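Local coordinates for protein chromatin structure-remodeling complex subunit RSC2 (Saccharomyces cerevisiae, PDB 4BB7) that is a subunit of the ATP-dependent RSC complex, which remodels nucleosomes and regulates transcription, and binds histone H3 through this BAH domain, at residues A[46-51]-A[147-152]; A[89-94]-A[132-137]; A[166-171]-A[246-251]. One frame throughout, in Å; residues are numbered along the deposited sequence.

Contacts 1 and 2 share the six-stranded mixed sheet of the BAH domain, through strands 45-54 and 87-96, which both pair with strand 60-68; their centres lie about 14 Å apart and they meet where Phe50 packs against Tyr92. Along the chain, contact 2 falls between the two segments of contact 1. Contact 3 comes later, in a separate mixed sheet on the far side of the chain's centre: its centre is about 27 Å from that of contact 1 and about 28 Å from that of contact 2, with nearest atoms about 14 Å away in each case. Together they tie later loops back onto the BAH sheet and close the C-terminal strand onto 166-172.

Contact 1. Residues A[46-51]-A[147-152]; sequences VGQIFR and ACLPEE
Two side chains of strand 45-54 reach for Pro150 by different torsions. Gln48 holds CG anti to its backbone N (chi1 180°) and runs on extended, carrying its amide out to the proline ring, whereas Phe50, with chi1 at -89°, turns the face of its ring to that of the proline. Pro150 CG stands over the centre of the Phe50 ring, 3.7 Å from its centroid and only 2° off the normal, a nearly ideal CH-pi contact; the two side chains cross at about a right angle. Proline suits the place because its compact, rigid ring can lay C-H groups flat against the aromatic face. At the CD corner of the proline, Gln48 NE2 comes within 3.6 Å of Pro150 CD, while this NH2 gives its hydrogen bond to Gly30 O. Gln48 OE1 instead accepts from a water at 2.7 Å, and the same water donates to Cys148 O at 2.6 Å, bridging the strand to the loop. Cys148 O also lies near the plane of the Phe50 ring, 3.5 Å from CZ. A classic beta bulge in the six-stranded sheet of the BAH domain sets Phe50 and Arg51 together opposite Asn63, and Phe50 also packs on Pro56 of the second subunit. With no direct hydrogen bond between the segments, their direct contact rests on aromatic-proline packing, and the water satisfies the buried glutamine oxygen and loop carbonyl together.

Contact 2. Residues A[89-94]-A[132-137]; sequences TGQYRD and YNESDK
Glu134 OE1 accepts a hydrogen bond from Gln91 NE2 at 2.9 Å, with an N-H...O angle of 165°, and so joins strand 87-96 of the BAH sheet to the turn between strands 130-133 and 138-141. The donor comes to the syn side of the oxygen, slightly out of the carboxylate plane, while the oxygen lies nearly in the amide plane; the two flat groups stand 86° apart. Glu134 OE2 takes a hydrogen bond from Tyr68 OH, so the carboxylate links two neighbouring strands of the sheet to the turn. Gln91 suits its position because an amide both gives and takes: its chain bends at chi2 (-71°), turning NE2 to the glutamate while OE1 accepts from Arg93 NE at 3.3 Å. That nearby guanidinium would probably polarise the amide and strengthen its N-H as a donor. The turn is shaped by Asn133, whose OD1 receives Ser135 N at 2.7 Å, an Asx turn, and also Asp136 N at 2.9 Å. Lys137, at a left-handed backbone position, curls back so that NZ reaches Glu134 O at 3.0 Å. Beside the polar link, Thr89 CG2 meets the edge of the Tyr132 ring, 4.3 Å from CD2.

Contact 3. Residues A[166-171]-A[246-251]; sequences RKFFKY and TGTITT
The Phe169 ring turns its edge to the opposite backbone, with Gly247 O and Thr248 N near its plane and CD2 only 2.9 Å from Gly247 O. Next to CD2, CE2 meets Ile249 CB obliquely at 3.7 Å, the branched side chain giving the ring an apolar neighbour. The Phe168 ring points to the other side of the sheet, lying alongside Thr248 and meeting its CG2 obliquely, while the rings of Phe109 and Tyr82 pack round it. At the edge of the Tyr171 ring sits a water that donates to Phe169 O and Thr246 O. These groups decorate an antiparallel pairing of strands 166-172 and 248-250. Lys167 and Ile249 form a hydrogen-bonded pair, with Lys167 N to Ile249 O at 2.9 Å and Ile249 N to Lys167 O at 3.1 Å. Phe169 N adds a third bond, to Gly247 O at 2.8 Å. A G1 beta bulge places Gly247 and Thr248 against Asp243; glycine fits its positive phi (67°), and a CB there would collide with Tyr171 OH. Thr248 sets OG1 between its backbone N and carbonyl carbon (chi1 53°), where it donates to Thr246 OG1 at 2.7 Å, itself hydrogen-bonded to Asp243 OD2, and sends CG2 toward Phe168. Replacing Thr248 with an alanine removes the methyl that touches both Phe168 CE2 and Arg166 NE and would probably leave Thr246 OG1 without this donor. Arg166 bends at chi3, bringing its buried NE, which has no polar partner, within 3.8 Å of Thr248 CB, and its NH1 is hydrogen-bonded to Asn116 OD1.

Contact 1. Residues A[46-51]-A[147-152]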
loop_
_atom_site.group_PDB
_atom_site.type_symbol
_atom_site.label_atom_id
_atom_site.label_comp_id
_atom_site.label_asym_id
_atom_site.label_seq_id
_atom_site.Cartn_x
_atom_site.Cartn_y
_atom_site.Cartn_z
ATOM N N VAL A 46 7.502 -12.212 11.958
ATOM C CA VAL A 46 7.015 -13.446 11.369
ATOM C C VAL A 46 5.790 -13.134 10.518
ATOM O O VAL A 46 4.836 -12.523 10.996
ATOM C CB VAL A 46 6.661 -14.489 12.431
ATOM C CG1 VAL A 46 6.249 -15.789 11.763
ATOM C CG2 VAL A 46 7.844 -14.718 13.355
ATOM N N GLY A 47 5.829 -13.539 9.254
ATOM C CA GLY A 47 4.736 -13.272 8.338
ATOM C C GLY A 47 4.526 -14.369 7.312
ATOM O O GLY A 47 5.369 -15.249 7.144
ATOM N N GLN A 48 3.383 -14.321 6.635
ATOM C CA GLN A 48 3.097 -15.242 5.542
ATOM C C GLN A 48 2.806 -14.458 4.266
ATOM O O GLN A 48 2.031 -13.504 4.284
ATOM C CB GLN A 48 1.912 -16.147 5.884
ATOM C CG GLN A 48 1.556 -17.129 4.774
ATOM C CD GLN A 48 0.436 -18.077 5.154
ATOM O OE1 GLN A 48 -0.429 -17.747 5.964
ATOM N NE2 GLN A 48 0.449 -19.266 4.566
ATOM N N ILE A 49 3.426 -14.862 3.162
ATOM C CA ILE A 49 3.265 -14.154 1.895
ATOM C C ILE A 49 1.893 -14.362 1.238
ATOM O O ILE A 49 1.550 -15.468 0.827
ATOM C CB ILE A 49 4.367 -14.543 0.903
ATOM C CG1 ILE A 49 5.739 -14.238 1.509
ATOM C CG2 ILE A 49 4.179 -13.808 -0.414
ATOM C CD1 ILE A 49 6.898 -14.832 0.740
ATOM N N PHE A 50 1.117 -13.288 1.137
ATOM C CA PHE A 50 -0.204 -13.359 0.515
ATOM C C PHE A 50 -0.187 -13.015 -0.975
ATOM O O PHE A 50 -1.031 -13.495 -1.732
ATOM C CB PHE A 50 -1.200 -12.457 1.244
ATOM C CG PHE A 50 -1.908 -13.128 2.383
ATOM C CD1 PHE A 50 -1.220 -13.483 3.536
ATOM C CD2 PHE A 50 -3.268 -13.393 2.309
ATOM C CE1 PHE A 50 -1.877 -14.099 4.592
ATOM C CE2 PHE A 50 -3.928 -14.008 3.357
ATOM C CZ PHE A 50 -3.231 -14.361 4.500
ATOM N N ARG A 51 0.754 -12.174 -1.394
ATOM C CA ARG A 51 0.882 -11.851 -2.813
ATOM C C ARG A 51 2.205 -11.161 -3.141
ATOM O O ARG A 51 2.840 -10.567 -2.272
ATOM C CB ARG A 51 -0.305 -11.007 -3.298
ATOM C CG ARG A 51 -0.163 -9.523 -3.043
ATOM C CD ARG A 51 -1.342 -8.744 -3.607
ATOM N NE ARG A 51 -1.133 -7.301 -3.514
ATOM C CZ ARG A 51 -1.499 -6.556 -2.476
ATOM N NH1 ARG A 51 -2.100 -7.120 -1.433
ATOM N NH2 ARG A 51 -1.263 -5.247 -2.477
ATOM N N ALA A 147 -9.120 -20.395 7.183
ATOM C CA ALA A 147 -9.661 -19.063 6.937
ATOM C C ALA A 147 -8.633 -17.961 7.195
ATOM O O ALA A 147 -8.874 -16.794 6.884
ATOM C CB ALA A 147 -10.910 -18.837 7.782
ATOM N N CYS A 148 -7.489 -18.333 7.761
ATOM C CA CYS A 148 -6.428 -17.368 8.041
ATOM C C CYS A 148 -5.386 -17.346 6.931
ATOM O O CYS A 148 -4.487 -16.507 6.930
ATOM C CB CYS A 148 -5.751 -17.685 9.377
ATOM S SG CYS A 148 -6.836 -17.520 10.814
ATOM N N LEU A 149 -5.518 -18.269 5.987
ATOM C CA LEU A 149 -4.506 -18.461 4.960
ATOM C C LEU A 149 -4.841 -17.700 3.686
ATOM O O LEU A 149 -5.953 -17.202 3.530
ATOM C CB LEU A 149 -4.369 -19.952 4.654
ATOM C CG LEU A 149 -4.187 -20.850 5.878
ATOM C CD1 LEU A 149 -4.187 -22.309 5.473
ATOM C CD2 LEU A 149 -2.908 -20.496 6.614
ATOM N N PRO A 150 -3.867 -17.594 2.769
ATOM C CA PRO A 150 -4.178 -17.034 1.451
ATOM C C PRO A 150 -5.136 -17.960 0.711
ATOM O O PRO A 150 -5.043 -19.182 0.840
ATOM C CB PRO A 150 -2.816 -17.004 0.747
ATOM C CG PRO A 150 -1.814 -17.032 1.849
ATOM C CD PRO A 150 -2.430 -17.870 2.926
ATOM N N GLU A 151 -6.050 -17.377 -0.053
ATOM C CA GLU A 151 -7.065 -18.146 -0.759
ATOM C C GLU A 151 -6.469 -19.308 -1.549
ATOM O O GLU A 151 -6.992 -20.422 -1.523
ATOM C CB GLU A 151 -7.859 -17.231 -1.691
ATOM C CG GLU A 151 -8.940 -17.941 -2.479
ATOM C CD GLU A 151 -9.611 -17.027 -3.477
ATOM O OE1 GLU A 151 -9.479 -15.792 -3.335
ATOM O OE2 GLU A 151 -10.264 -17.544 -4.407
ATOM N N GLU A 152 -5.365 -19.045 -2.237
ATOM C CA GLU A 152 -4.756 -20.030 -3.128
ATOM C C GLU A 152 -4.453 -21.382 -2.481
ATOM O O GLU A 152 -4.578 -22.417 -3.134
ATOM C CB GLU A 152 -3.485 -19.465 -3.764
HETATM O O HOH W 1 -2.023 -15.986 7.336
#

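Contact 2. Residues A[89-94]-A[132-137]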
loop_
_atom_site.group_PDB
_atom_site.type_symbol
_atom_site.label_atom_id
_atom_site.label_comp_id
_atom_site.label_asym_id
_atom_site.label_seq_id
_atom_site.Cartn_x
_atom_site.Cartn_y
_atom_site.Cartn_z
ATOM N N THR A 89 -2.461 -11.316 13.399
ATOM C CA THR A 89 -2.989 -9.958 13.485
ATOM C C THR A 89 -3.773 -9.564 12.236
ATOM O O THR A 89 -3.884 -10.334 11.280
ATOM C CB THR A 89 -1.862 -8.930 13.730
ATOM O OG1 THR A 89 -1.006 -8.860 12.582
ATOM C CG2 THR A 89 -1.037 -9.328 14.945
ATOM N N GLY A 90 -4.315 -8.353 12.253
ATOM C CA GLY A 90 -5.043 -7.832 11.115
ATOM C C GLY A 90 -4.155 -6.988 10.226
ATOM O O GLY A 90 -4.643 -6.244 9.381
ATOM N N GLN A 91 -2.845 -7.110 10.413
ATOM C CA GLN A 91 -1.883 -6.306 9.665
ATOM C C GLN A 91 -1.426 -6.975 8.371
ATOM O O GLN A 91 -0.598 -7.884 8.388
ATOM C CB GLN A 91 -0.672 -5.988 10.541
ATOM C CG GLN A 91 -1.009 -5.207 11.799
ATOM C CD GLN A 91 -1.392 -3.770 11.509
ATOM O OE1 GLN A 91 -0.939 -3.178 10.527
ATOM N NE2 GLN A 91 -2.231 -3.199 12.363
ATOM N N TYR A 92 -1.970 -6.525 7.246
ATOM C CA TYR A 92 -1.500 -6.984 5.942
ATOM C C TYR A 92 -0.662 -5.881 5.308
ATOM O O TYR A 92 -1.196 -4.940 4.724
ATOM C CB TYR A 92 -2.674 -7.385 5.043
ATOM C CG TYR A 92 -3.520 -8.497 5.629
ATOM C CD1 TYR A 92 -4.449 -8.235 6.628
ATOM C CD2 TYR A 92 -3.388 -9.806 5.188
ATOM C CE1 TYR A 92 -5.226 -9.244 7.173
ATOM C CE2 TYR A 92 -4.159 -10.826 5.728
ATOM C CZ TYR A 92 -5.077 -10.538 6.722
ATOM O OH TYR A 92 -5.852 -11.543 7.267
ATOM N N ARG A 93 0.654 -5.999 5.441
ATOM C CA ARG A 93 1.563 -4.930 5.045
ATOM C C ARG A 93 2.345 -5.265 3.782
ATOM O O ARG A 93 2.583 -6.432 3.477
ATOM C CB ARG A 93 2.540 -4.620 6.183
ATOM C CG ARG A 93 1.913 -3.949 7.398
ATOM C CD ARG A 93 1.348 -2.584 7.038
ATOM N NE ARG A 93 0.984 -1.811 8.220
ATOM C CZ ARG A 93 1.739 -0.854 8.750
ATOM N NH1 ARG A 93 2.904 -0.543 8.200
ATOM N NH2 ARG A 93 1.327 -0.204 9.826
ATOM N N ASP A 94 2.746 -4.228 3.056
ATOM C CA ASP A 94 3.572 -4.386 1.865
ATOM C C ASP A 94 5.047 -4.206 2.210
ATOM O O ASP A 94 5.413 -3.273 2.926
ATOM C CB ASP A 94 3.171 -3.371 0.792
ATOM C CG ASP A 94 1.766 -3.599 0.265
ATOM O OD1 ASP A 94 1.223 -4.705 0.472
ATOM O OD2 ASP A 94 1.211 -2.677 -0.368
ATOM N N TYR A 132 -4.948 -12.125 17.457
ATOM C CA TYR A 132 -4.841 -10.969 18.341
ATOM C C TYR A 132 -5.653 -9.771 17.851
ATOM O O TYR A 132 -5.427 -9.255 16.755
ATOM C CB TYR A 132 -3.366 -10.590 18.501
ATOM C CG TYR A 132 -3.096 -9.368 19.351
ATOM C CD1 TYR A 132 -3.395 -9.359 20.706
ATOM C CD2 TYR A 132 -2.508 -8.232 18.802
ATOM C CE1 TYR A 132 -3.134 -8.247 21.489
ATOM C CE2 TYR A 132 -2.242 -7.117 19.575
ATOM C CZ TYR A 132 -2.560 -7.130 20.920
ATOM O OH TYR A 132 -2.298 -6.024 21.698
ATOM N N ASN A 133 -6.603 -9.338 18.674
ATOM C CA ASN A 133 -7.385 -8.137 18.401
ATOM C C ASN A 133 -6.620 -6.891 18.848
ATOM O O ASN A 133 -6.464 -6.647 20.043
ATOM C CB ASN A 133 -8.732 -8.224 19.128
ATOM C CG ASN A 133 -9.606 -6.993 18.915
ATOM O OD1 ASN A 133 -9.125 -5.919 18.554
ATOM N ND2 ASN A 133 -10.902 -7.149 19.157
ATOM N N GLU A 134 -6.144 -6.106 17.888
ATOM C CA GLU A 134 -5.348 -4.916 18.193
ATOM C C GLU A 134 -6.175 -3.748 18.724
ATOM O O GLU A 134 -5.641 -2.807 19.305
ATOM C CB GLU A 134 -4.578 -4.461 16.954
ATOM C CG GLU A 134 -3.361 -5.299 16.629
ATOM C CD GLU A 134 -2.705 -4.868 15.337
ATOM O OE1 GLU A 134 -3.351 -4.991 14.276
ATOM O OE2 GLU A 134 -1.550 -4.395 15.385
ATOM N N SER A 135 -7.481 -3.800 18.513
ATOM C CA SER A 135 -8.353 -2.719 18.944
ATOM C C SER A 135 -8.756 -2.869 20.410
ATOM O O SER A 135 -8.656 -1.925 21.191
ATOM C CB SER A 135 -9.587 -2.653 18.047
ATOM O OG SER A 135 -9.211 -2.476 16.691
ATOM N N ASP A 136 -9.194 -4.065 20.785
ATOM C CA ASP A 136 -9.654 -4.309 22.148
ATOM C C ASP A 136 -8.630 -5.096 22.969
ATOM O O ASP A 136 -8.811 -5.304 24.171
ATOM C CB ASP A 136 -10.992 -5.042 22.120
ATOM C CG ASP A 136 -11.998 -4.379 21.197
ATOM O OD1 ASP A 136 -12.601 -3.361 21.603
ATOM O OD2 ASP A 136 -12.186 -4.875 20.065
ATOM N N LYS A 137 -7.556 -5.523 22.311
ATOM C CA LYS A 137 -6.525 -6.329 22.953
ATOM C C LYS A 137 -7.103 -7.652 23.452
ATOM O O LYS A 137 -6.861 -8.067 24.584
ATOM C CB LYS A 137 -5.867 -5.555 24.099
ATOM C CG LYS A 137 -5.470 -4.127 23.734
ATOM C CD LYS A 137 -4.654 -4.089 22.453
ATOM C CE LYS A 137 -4.163 -2.683 22.155
ATOM N NZ LYS A 137 -5.283 -1.708 22.043
#

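Contact 3. Residues A[166-171]-A[246-251]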
loop_
_atom_site.group_PDB
_atom_site.type_symbol
_atom_site.label_atom_id
_atom_site.label_comp_id
_atom_site.label_asym_id
_atom_site.label_seq_id
_atom_site.Cartn_x
_atom_site.Cartn_y
_atom_site.Cartn_z
ATOM N N ARG A 166 1.435 -35.941 23.798
ATOM C CA ARG A 166 2.245 -34.731 23.798
ATOM C C ARG A 166 1.633 -33.640 24.661
ATOM O O ARG A 166 0.445 -33.351 24.567
ATOM C CB ARG A 166 2.452 -34.217 22.372
ATOM C CG ARG A 166 2.876 -32.759 22.299
ATOM C CD ARG A 166 3.401 -32.408 20.922
ATOM N NE ARG A 166 4.752 -32.919 20.713
ATOM C CZ ARG A 166 5.318 -33.058 19.521
ATOM N NH1 ARG A 166 4.643 -32.732 18.425
ATOM N NH2 ARG A 166 6.553 -33.530 19.423
ATOM N N LYS A 167 2.459 -33.034 25.505
ATOM C CA LYS A 167 2.027 -31.920 26.336
ATOM C C LYS A 167 2.926 -30.714 26.076
ATOM O O LYS A 167 3.991 -30.851 25.479
ATOM C CB LYS A 167 2.047 -32.319 27.814
ATOM C CG LYS A 167 1.288 -33.611 28.083
ATOM C CD LYS A 167 1.118 -33.896 29.566
ATOM C CE LYS A 167 0.248 -35.127 29.774
ATOM N NZ LYS A 167 -0.103 -35.323 31.204
ATOM N N PHE A 168 2.496 -29.538 26.518
ATOM C CA PHE A 168 3.240 -28.312 26.260
ATOM C C PHE A 168 3.639 -27.591 27.542
ATOM O O PHE A 168 2.827 -27.424 28.452
ATOM C CB PHE A 168 2.413 -27.363 25.394
ATOM C CG PHE A 168 2.115 -27.892 24.025
ATOM C CD1 PHE A 168 1.186 -28.902 23.844
ATOM C CD2 PHE A 168 2.751 -27.366 22.914
ATOM C CE1 PHE A 168 0.908 -29.389 22.585
ATOM C CE2 PHE A 168 2.474 -27.845 21.649
ATOM C CZ PHE A 168 1.551 -28.859 21.485
ATOM N N PHE A 169 4.896 -27.165 27.611
ATOM C CA PHE A 169 5.316 -26.249 28.657
ATOM C C PHE A 169 4.882 -24.856 28.242
ATOM O O PHE A 169 5.150 -24.425 27.120
ATOM C CB PHE A 169 6.837 -26.262 28.827
ATOM C CG PHE A 169 7.377 -27.521 29.444
ATOM C CD1 PHE A 169 7.389 -27.683 30.819
ATOM C CD2 PHE A 169 7.896 -28.530 28.650
ATOM C CE1 PHE A 169 7.895 -28.832 31.392
ATOM C CE2 PHE A 169 8.404 -29.682 29.215
ATOM C CZ PHE A 169 8.404 -29.833 30.589
ATOM N N LYS A 170 4.195 -24.158 29.140
ATOM C CA LYS A 170 3.855 -22.759 28.924
ATOM C C LYS A 170 4.831 -21.921 29.738
ATOM O O LYS A 170 5.368 -22.394 30.737
ATOM C CB LYS A 170 2.415 -22.474 29.357
ATOM C CG LYS A 170 1.354 -22.793 28.313
ATOM C CD LYS A 170 1.378 -21.777 27.187
ATOM C CE LYS A 170 0.062 -21.746 26.429
ATOM N NZ LYS A 170 -1.017 -21.078 27.199
ATOM N N TYR A 171 5.063 -20.684 29.309
ATOM C CA TYR A 171 6.062 -19.832 29.943
ATOM C C TYR A 171 5.482 -18.474 30.304
ATOM O O TYR A 171 4.627 -17.955 29.594
ATOM C CB TYR A 171 7.281 -19.669 29.029
ATOM C CG TYR A 171 7.918 -20.987 28.650
ATOM C CD1 TYR A 171 7.328 -21.823 27.707
ATOM C CD2 TYR A 171 9.099 -21.403 29.243
ATOM C CE1 TYR A 171 7.904 -23.037 27.363
ATOM C CE2 TYR A 171 9.684 -22.612 28.907
ATOM C CZ TYR A 171 9.083 -23.424 27.968
ATOM O OH TYR A 171 9.668 -24.624 27.638
ATOM N N THR A 246 11.219 -26.548 21.589
ATOM C CA THR A 246 9.784 -26.330 21.434
ATOM C C THR A 246 9.017 -26.406 22.757
ATOM O O THR A 246 7.835 -26.081 22.810
ATOM C CB THR A 246 9.179 -27.342 20.440
ATOM O OG1 THR A 246 9.132 -28.640 21.043
ATOM C CG2 THR A 246 10.017 -27.410 19.177
ATOM N N GLY A 247 9.685 -26.840 23.819
ATOM C CA GLY A 247 9.045 -26.982 25.115
ATOM C C GLY A 247 7.980 -28.066 25.143
ATOM O O GLY A 247 7.022 -27.999 25.917
ATOM N N THR A 248 8.138 -29.070 24.290
ATOM C CA THR A 248 7.195 -30.177 24.247
ATOM C C THR A 248 7.740 -31.354 25.038
ATOM O O THR A 248 8.941 -31.611 25.035
ATOM C CB THR A 248 6.897 -30.625 22.801
ATOM O OG1 THR A 248 8.125 -30.905 22.119
ATOM C CG2 THR A 248 6.137 -29.541 22.052
ATOM N N ILE A 249 6.853 -32.062 25.725
ATOM C CA ILE A 249 7.251 -33.241 26.477
ATOM C C ILE A 249 6.294 -34.385 26.174
ATOM O O ILE A 249 5.097 -34.169 26.009
ATOM C CB ILE A 249 7.308 -32.958 27.998
ATOM C CG1 ILE A 249 7.676 -34.228 28.767
ATOM C CG2 ILE A 249 5.992 -32.389 28.493
ATOM C CD1 ILE A 249 7.736 -34.041 30.264
ATOM N N THR A 250 6.827 -35.600 26.079
ATOM C CA THR A 250 6.014 -36.763 25.738
ATOM C C THR A 250 6.317 -37.948 26.649
ATOM O O THR A 250 7.378 -38.008 27.270
ATOM C CB THR A 250 6.239 -37.192 24.277
ATOM O OG1 THR A 250 7.540 -37.779 24.145
ATOM C CG2 THR A 250 6.123 -35.993 23.341
ATOM N N THR A 251 5.378 -38.889 26.723
ATOM C CA THR A 251 5.541 -40.094 27.533
ATOM C C THR A 251 6.021 -39.770 28.945
ATOM O O THR A 251 5.947 -40.608 29.844
ATOM C CB THR A 251 6.495 -41.072 26.854
HETATM O O HOH W 2 6.051 -24.713 24.595
#